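Local atomic coordinates of 4-oxalocrotonate decarboxylase NahK (Pseudomonas putida, PDB entry 5D2I), a protein that catalyses the decarboxylation of (3E)-2-oxohex-3-enedioate to 2-oxopent-4-enoate and carbon dioxide in the breakdown of aromatic hydrocarbons, and binds a divalent metal. Residues A[112-117]-A[147-152]; A[142-147]-A[259-264]. The protein carries 1 engineered substitution. All coordinates share one frame; numbering follows the deposited sequence.

In the fold
Following the chain from the N terminus, the order is 112-117, 142-147, 147-152 and 259-264, so the two contacts cross. Contact 1 closes a short excursion of 29 residues through helix 132-136, pairing strands 112-121 and 139-149 antiparallel in the mixed sheet. Contact 2 starts inside that excursion and returns only after 111 further residues, where the stretch leading into strand 263-268 of the five-stranded sheet packs on strand 139-149. Both therefore use strand 139-149 and share Glu-147. A probable backbone hydrogen bond, Glu-116 N to Thr-145 O at 2.7 Å, joins them directly. Together they connect the calcium site on one sheet to the second sheet packed against it.

Contact 1: A[112-117]-A[147-152]. With CA (calcium ion), chain C; EDO (1,2-ethanediol), chain E.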
loop_
_atom_site.group_PDB
_atom_site.type_symbol
_atom_site.label_atom_id
_atom_site.label_comp_id
_atom_site.label_asym_id
_atom_site.label_seq_id
_atom_site.Cartn_x
_atom_site.Cartn_y
_atom_site.Cartn_z
ATOM N N LYS A 112 -2.405 -8.142 -8.321
ATOM C CA LYS A 112 -1.339 -7.584 -9.127
ATOM C C LYS A 112 -0.191 -7.263 -8.209
ATOM O O LYS A 112 -0.375 -7.139 -6.999
ATOM C CB LYS A 112 -1.804 -6.304 -9.799
ATOM C CG LYS A 112 -2.994 -6.518 -10.711
ATOM C CD LYS A 112 -3.344 -5.231 -11.429
ATOM C CE LYS A 112 -4.596 -5.411 -12.272
ATOM N NZ LYS A 112 -4.909 -4.180 -13.035
ATOM N N ILE A 113 0.996 -7.122 -8.775
ATOM C CA ILE A 113 2.132 -6.740 -7.957
ATOM C C ILE A 113 2.647 -5.378 -8.385
ATOM O O ILE A 113 2.492 -4.964 -9.541
ATOM C CB ILE A 113 3.264 -7.782 -8.006
ATOM C CG1 ILE A 113 3.756 -7.981 -9.440
ATOM C CG2 ILE A 113 2.775 -9.103 -7.430
ATOM C CD1 ILE A 113 5.045 -8.800 -9.529
ATOM N N GLU A 114 3.251 -4.686 -7.432
ATOM C CA GLU A 114 3.849 -3.389 -7.670
ATOM C C GLU A 114 5.184 -3.398 -6.982
ATOM O O GLU A 114 5.281 -3.825 -5.833
ATOM C CB GLU A 114 3.000 -2.299 -7.017
ATOM C CG GLU A 114 1.589 -2.243 -7.493
ATOM C CD GLU A 114 0.852 -1.077 -6.901
ATOM O OE1 GLU A 114 0.707 -1.027 -5.659
ATOM O OE2 GLU A 114 0.442 -0.206 -7.680
ATOM N N ALA A 115 6.208 -2.908 -7.673
ATOM C CA ALA A 115 7.525 -2.766 -7.074
ATOM C C ALA A 115 7.515 -1.477 -6.286
ATOM O O ALA A 115 7.110 -0.436 -6.801
ATOM C CB ALA A 115 8.573 -2.694 -8.151
ATOM N N GLU A 116 7.940 -1.546 -5.032
ATOM C CA GLU A 116 7.962 -0.369 -4.180
ATOM C C GLU A 116 9.243 -0.322 -3.394
ATOM O O GLU A 116 9.963 -1.310 -3.276
ATOM C CB GLU A 116 6.773 -0.399 -3.211
ATOM C CG GLU A 116 5.482 -0.707 -3.926
ATOM C CD GLU A 116 4.251 -0.185 -3.245
ATOM O OE1 GLU A 116 4.356 0.557 -2.241
ATOM O OE2 GLU A 116 3.158 -0.517 -3.735
ATOM N N ILE A 117 9.527 0.851 -2.852
ATOM C CA ILE A 117 10.569 0.959 -1.858
ATOM C C ILE A 117 9.921 1.324 -0.535
ATOM O O ILE A 117 9.076 2.226 -0.460
ATOM C CB ILE A 117 11.653 1.961 -2.274
ATOM C CG1 ILE A 117 12.831 1.870 -1.307
ATOM C CG2 ILE A 117 11.094 3.390 -2.344
ATOM C CD1 ILE A 117 13.555 0.534 -1.403
ATOM N N GLU A 147 4.511 -5.084 -3.476
ATOM C CA GLU A 147 3.186 -5.250 -2.924
ATOM C C GLU A 147 2.412 -6.175 -3.803
ATOM O O GLU A 147 2.563 -6.146 -5.020
ATOM C CB GLU A 147 2.411 -3.939 -2.790
ATOM C CG GLU A 147 1.243 -4.132 -1.836
ATOM C CD GLU A 147 0.474 -2.870 -1.521
ATOM O OE1 GLU A 147 0.646 -1.855 -2.227
ATOM O OE2 GLU A 147 -0.317 -2.906 -0.553
ATOM N N VAL A 148 1.600 -7.021 -3.188
ATOM C CA VAL A 148 0.554 -7.676 -3.946
ATOM C C VAL A 148 -0.713 -6.927 -3.581
ATOM O O VAL A 148 -1.113 -6.916 -2.419
ATOM C CB VAL A 148 0.394 -9.130 -3.567
ATOM C CG1 VAL A 148 -0.656 -9.781 -4.468
ATOM C CG2 VAL A 148 1.727 -9.845 -3.722
ATOM N N ILE A 149 -1.316 -6.262 -4.558
ATOM C CA ILE A 149 -2.576 -5.585 -4.310
ATOM C C ILE A 149 -3.684 -6.420 -4.885
ATOM O O ILE A 149 -3.495 -7.133 -5.868
ATOM C CB ILE A 149 -2.623 -4.193 -4.932
ATOM C CG1 ILE A 149 -2.137 -4.223 -6.378
ATOM C CG2 ILE A 149 -1.761 -3.230 -4.126
ATOM C CD1 ILE A 149 -2.312 -2.890 -7.070
ATOM N N ASP A 150 -4.851 -6.322 -4.277
ATOM C CA ASP A 150 -5.938 -7.183 -4.675
ATOM C C ASP A 150 -7.198 -6.500 -4.224
ATOM O O ASP A 150 -7.679 -6.751 -3.126
ATOM C CB ASP A 150 -5.814 -8.526 -3.971
ATOM C CG ASP A 150 -6.666 -9.596 -4.609
ATOM O OD1 ASP A 150 -6.956 -9.490 -5.818
ATOM O OD2 ASP A 150 -7.068 -10.554 -3.907
ATOM N N SER A 151 -7.727 -5.630 -5.074
ATOM C CA SER A 151 -8.960 -4.938 -4.751
ATOM C C SER A 151 -10.066 -5.945 -4.534
ATOM O O SER A 151 -10.239 -6.876 -5.323
ATOM C CB SER A 151 -9.358 -3.994 -5.876
ATOM O OG SER A 151 -10.645 -3.454 -5.625
ATOM N N ARG A 152 -10.831 -5.764 -3.467
ATOM C CA ARG A 152 -11.944 -6.662 -3.236
ATOM C C ARG A 152 -13.137 -6.294 -4.107
ATOM O O ARG A 152 -14.162 -6.953 -4.059
ATOM C CB ARG A 152 -12.321 -6.698 -1.753
ATOM C CG ARG A 152 -11.651 -7.843 -0.994
ATOM C CD ARG A 152 -10.131 -7.787 -1.094
ATOM N NE ARG A 152 -9.615 -6.550 -0.514
ATOM C CZ ARG A 152 -8.377 -6.387 -0.062
ATOM N NH1 ARG A 152 -8.005 -5.217 0.449
ATOM N NH2 ARG A 152 -7.513 -7.390 -0.112
HETATM CA CA CA C . 1.013 -0.177 -3.577
HETATM C C1 EDO E . -5.474 -4.394 -7.729
HETATM O O1 EDO E . -6.585 -3.522 -7.958
HETATM C C2 EDO E . -5.783 -5.773 -8.298
HETATM O O2 EDO E . -7.110 -6.148 -7.892
HETATM O O HOH W 1 1.725 1.025 -1.670
HETATM O O HOH W 2 0.925 1.939 -4.639
#
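Glu-114 and Glu-147, on two neighbouring strands, converge on one calcium ion, each through OE1, and Glu-116 joins them through OE2. The metal bond from Glu-114 OE1 to calcium is 2.3 Å, and those from Glu-116 OE2 and Glu-147 OE1 to calcium are both 2.2 Å. Two waters and one further atom complete the six ligands; water 1 also donates to Glu-116 OE1. The side chains of Glu-114 and Glu-147 run side by side, their carboxylate planes 33° apart, whereas that of Glu-116 stands 84° from Glu-147. The shared ion accounts for the approach of Glu-116 OE2 to Glu-147 OE1, 3.2 Å.

Behind this shell, Ile-149 braces Glu-114: its CD1 lies 3.7 Å from Glu-114 CD, and Ile-149 CG2 touches Glu-114 OE1. Placing CG1 between N and the carbonyl carbon (chi1 47°) makes this possible. The register comes from the backbone: Glu-114 and Glu-147 form an antiparallel hydrogen-bonded pair, with Glu-147 N to Glu-114 O at 2.8 Å, and Lys-112 pairs likewise with Ile-149. On the other face, Ile-113 CG2 meets Val-148 CG2.

Glu-147 OE2, turned from the metal, forms a salt bridge with Lys-69, a 2-oxoglutarate-binding residue. The same three carboxylates also bind magnesium, so the chemistry is that of an oxygen-rich divalent-metal site, consistent with Glu-147 linking the ion to the pocket that binds 2-oxoglutarate, and probably the substrate.

Contact 2: A[142-147]-A[259-264]; sequences VIPTVE and QGLGSV. With CA (calcium ion), chain D; CA (calcium ion), chain C.
Val-264 and Leu-261 pack against Val-142, Pro-144 and Val-146 where the two sheets of the FAA hydrolase C-terminal region face one another. The evidence for face-to-face packing, not strand pairing, is that the nearest CA atoms, of Pro-144 and Val-264, are 6.8 Å apart and that the two backbones exchange no hydrogen bonds, the touching side chains being apolar. The touching parts run within 26° of the same direction.

The tight part centres on Val-264, whose two methyls divide the work. With CG1 anti to the backbone N (chi1 -178°), that methyl meets Val-146 CG2 at 3.6 Å, the side chains sliding past one another in opposite directions. Val-264 CG2, the other branch, lies 3.6 Å from Pro-144 CB. Farther along, Pro-144 CG rests 3.8 Å from Leu-261 CB, the side chains at about a right angle. Contact thins out at Val-142, whose CG2 reaches Leu-261 CD1 at 4.1 Å.

The outer side is looser and solvent-facing. Gly-260 and Gly-262 are exposed there, both with positive phi, a conformation glycine adopts easily. Leu-261 and Gly-262 together form a classic beta bulge opposite Tyr-258; within it, the CB of Leu-261 points toward strand 139-149. The CB of Ser-263 points away from that strand, and a second calcium ion sits nearby, with Asp-99 as another ligand: Ser-263 O binds this calcium at 2.4 Å.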
loop_
_atom_site.group_PDB
_atom_site.type_symbol
_atom_site.label_atom_id
_atom_site.label_comp_id
_atom_site.label_asym_id
_atom_site.label_seq_id
_atom_site.Cartn_x
_atom_site.Cartn_y
_atom_site.Cartn_z
ATOM N N VAL A 142 15.912 1.655 4.103
ATOM C CA VAL A 142 14.932 1.390 3.077
ATOM C C VAL A 142 14.891 -0.103 2.819
ATOM O O VAL A 142 15.864 -0.812 3.090
ATOM C CB VAL A 142 15.267 2.155 1.789
ATOM C CG1 VAL A 142 15.421 3.626 2.113
ATOM C CG2 VAL A 142 16.547 1.622 1.171
ATOM N N ILE A 143 13.748 -0.580 2.334
ATOM C CA ILE A 143 13.535 -2.002 2.105
ATOM C C ILE A 143 12.816 -2.223 0.782
ATOM O O ILE A 143 11.663 -1.793 0.616
ATOM C CB ILE A 143 12.631 -2.636 3.183
ATOM C CG1 ILE A 143 13.106 -2.299 4.590
ATOM C CG2 ILE A 143 12.528 -4.160 2.979
ATOM C CD1 ILE A 143 12.441 -1.061 5.140
ATOM N N PRO A 144 13.482 -2.902 -0.165
ATOM C CA PRO A 144 12.809 -3.270 -1.409
ATOM C C PRO A 144 11.584 -4.087 -1.075
ATOM O O PRO A 144 11.681 -5.079 -0.354
ATOM C CB PRO A 144 13.844 -4.147 -2.111
ATOM C CG PRO A 144 15.161 -3.602 -1.627
ATOM C CD PRO A 144 14.902 -3.292 -0.172
ATOM N N THR A 145 10.434 -3.663 -1.571
ATOM C CA THR A 145 9.197 -4.346 -1.236
ATOM C C THR A 145 8.313 -4.433 -2.449
ATOM O O THR A 145 8.122 -3.448 -3.148
ATOM C CB THR A 145 8.429 -3.585 -0.173
ATOM O OG1 THR A 145 9.303 -3.325 0.931
ATOM C CG2 THR A 145 7.233 -4.422 0.313
ATOM N N VAL A 146 7.772 -5.618 -2.689
ATOM C CA VAL A 146 6.819 -5.789 -3.761
ATOM C C VAL A 146 5.448 -5.955 -3.125
ATOM O O VAL A 146 5.240 -6.861 -2.316
ATOM C CB VAL A 146 7.163 -7.016 -4.591
ATOM C CG1 VAL A 146 6.080 -7.283 -5.620
ATOM C CG2 VAL A 146 8.501 -6.795 -5.288
ATOM N N GLU A 147 4.511 -5.084 -3.476
ATOM C CA GLU A 147 3.186 -5.250 -2.924
ATOM C C GLU A 147 2.412 -6.175 -3.803
ATOM O O GLU A 147 2.563 -6.146 -5.020
ATOM C CB GLU A 147 2.411 -3.939 -2.790
ATOM C CG GLU A 147 1.243 -4.132 -1.836
ATOM C CD GLU A 147 0.474 -2.870 -1.521
ATOM O OE1 GLU A 147 0.646 -1.855 -2.227
ATOM O OE2 GLU A 147 -0.317 -2.906 -0.553
ATOM N N GLN A 259 18.190 -1.551 -8.047
ATOM C CA GLN A 259 19.580 -1.273 -8.287
ATOM C C GLN A 259 20.325 -1.039 -7.001
ATOM O O GLN A 259 19.916 -0.283 -6.232
ATOM C CB GLN A 259 19.782 -0.142 -9.265
ATOM C CG GLN A 259 19.454 1.183 -8.708
ATOM C CD GLN A 259 19.670 2.304 -9.708
ATOM O OE1 GLN A 259 20.326 2.138 -10.694
ATOM N NE2 GLN A 259 19.110 3.382 -9.458
ATOM N N GLY A 260 21.391 -1.766 -6.804
ATOM C CA GLY A 260 22.200 -1.657 -5.604
ATOM C C GLY A 260 21.610 -2.296 -4.356
ATOM O O GLY A 260 22.247 -2.289 -3.299
ATOM N N LEU A 261 20.407 -2.856 -4.466
ATOM C CA LEU A 261 19.718 -3.381 -3.282
ATOM C C LEU A 261 19.198 -4.794 -3.453
ATOM O O LEU A 261 18.303 -5.217 -2.719
ATOM C CB LEU A 261 18.537 -2.487 -2.898
ATOM C CG LEU A 261 18.834 -1.021 -2.612
ATOM C CD1 LEU A 261 17.547 -0.280 -2.321
ATOM C CD2 LEU A 261 19.800 -0.932 -1.434
ATOM N N GLY A 262 19.732 -5.523 -4.419
ATOM C CA GLY A 262 19.312 -6.893 -4.610
ATOM C C GLY A 262 17.948 -6.992 -5.252
ATOM O O GLY A 262 17.517 -6.093 -5.984
ATOM N N SER A 263 17.259 -8.091 -4.971
ATOM C CA SER A 263 16.012 -8.374 -5.639
ATOM C C SER A 263 14.977 -8.948 -4.693
ATOM O O SER A 263 15.292 -9.450 -3.613
ATOM C CB SER A 263 16.253 -9.349 -6.788
ATOM O OG SER A 263 16.678 -10.601 -6.281
ATOM N N VAL A 264 13.730 -8.867 -5.122
ATOM C CA VAL A 264 12.626 -9.430 -4.381
ATOM C C VAL A 264 11.924 -10.365 -5.338
ATOM O O VAL A 264 11.578 -9.971 -6.451
ATOM C CB VAL A 264 11.645 -8.349 -3.965
ATOM C CG1 VAL A 264 10.526 -8.959 -3.160
ATOM C CG2 VAL A 264 12.362 -7.262 -3.150
HETATM CA CA CA D . 16.370 -11.585 -3.410
HETATM CA CA CA C . 1.013 -0.177 -3.577
HETATM O O HOH W 1 1.725 1.025 -1.670
HETATM O O HOH W 2 0.925 1.939 -4.639
HETATM O O HOH W 3 14.716 -13.072 -4.516
#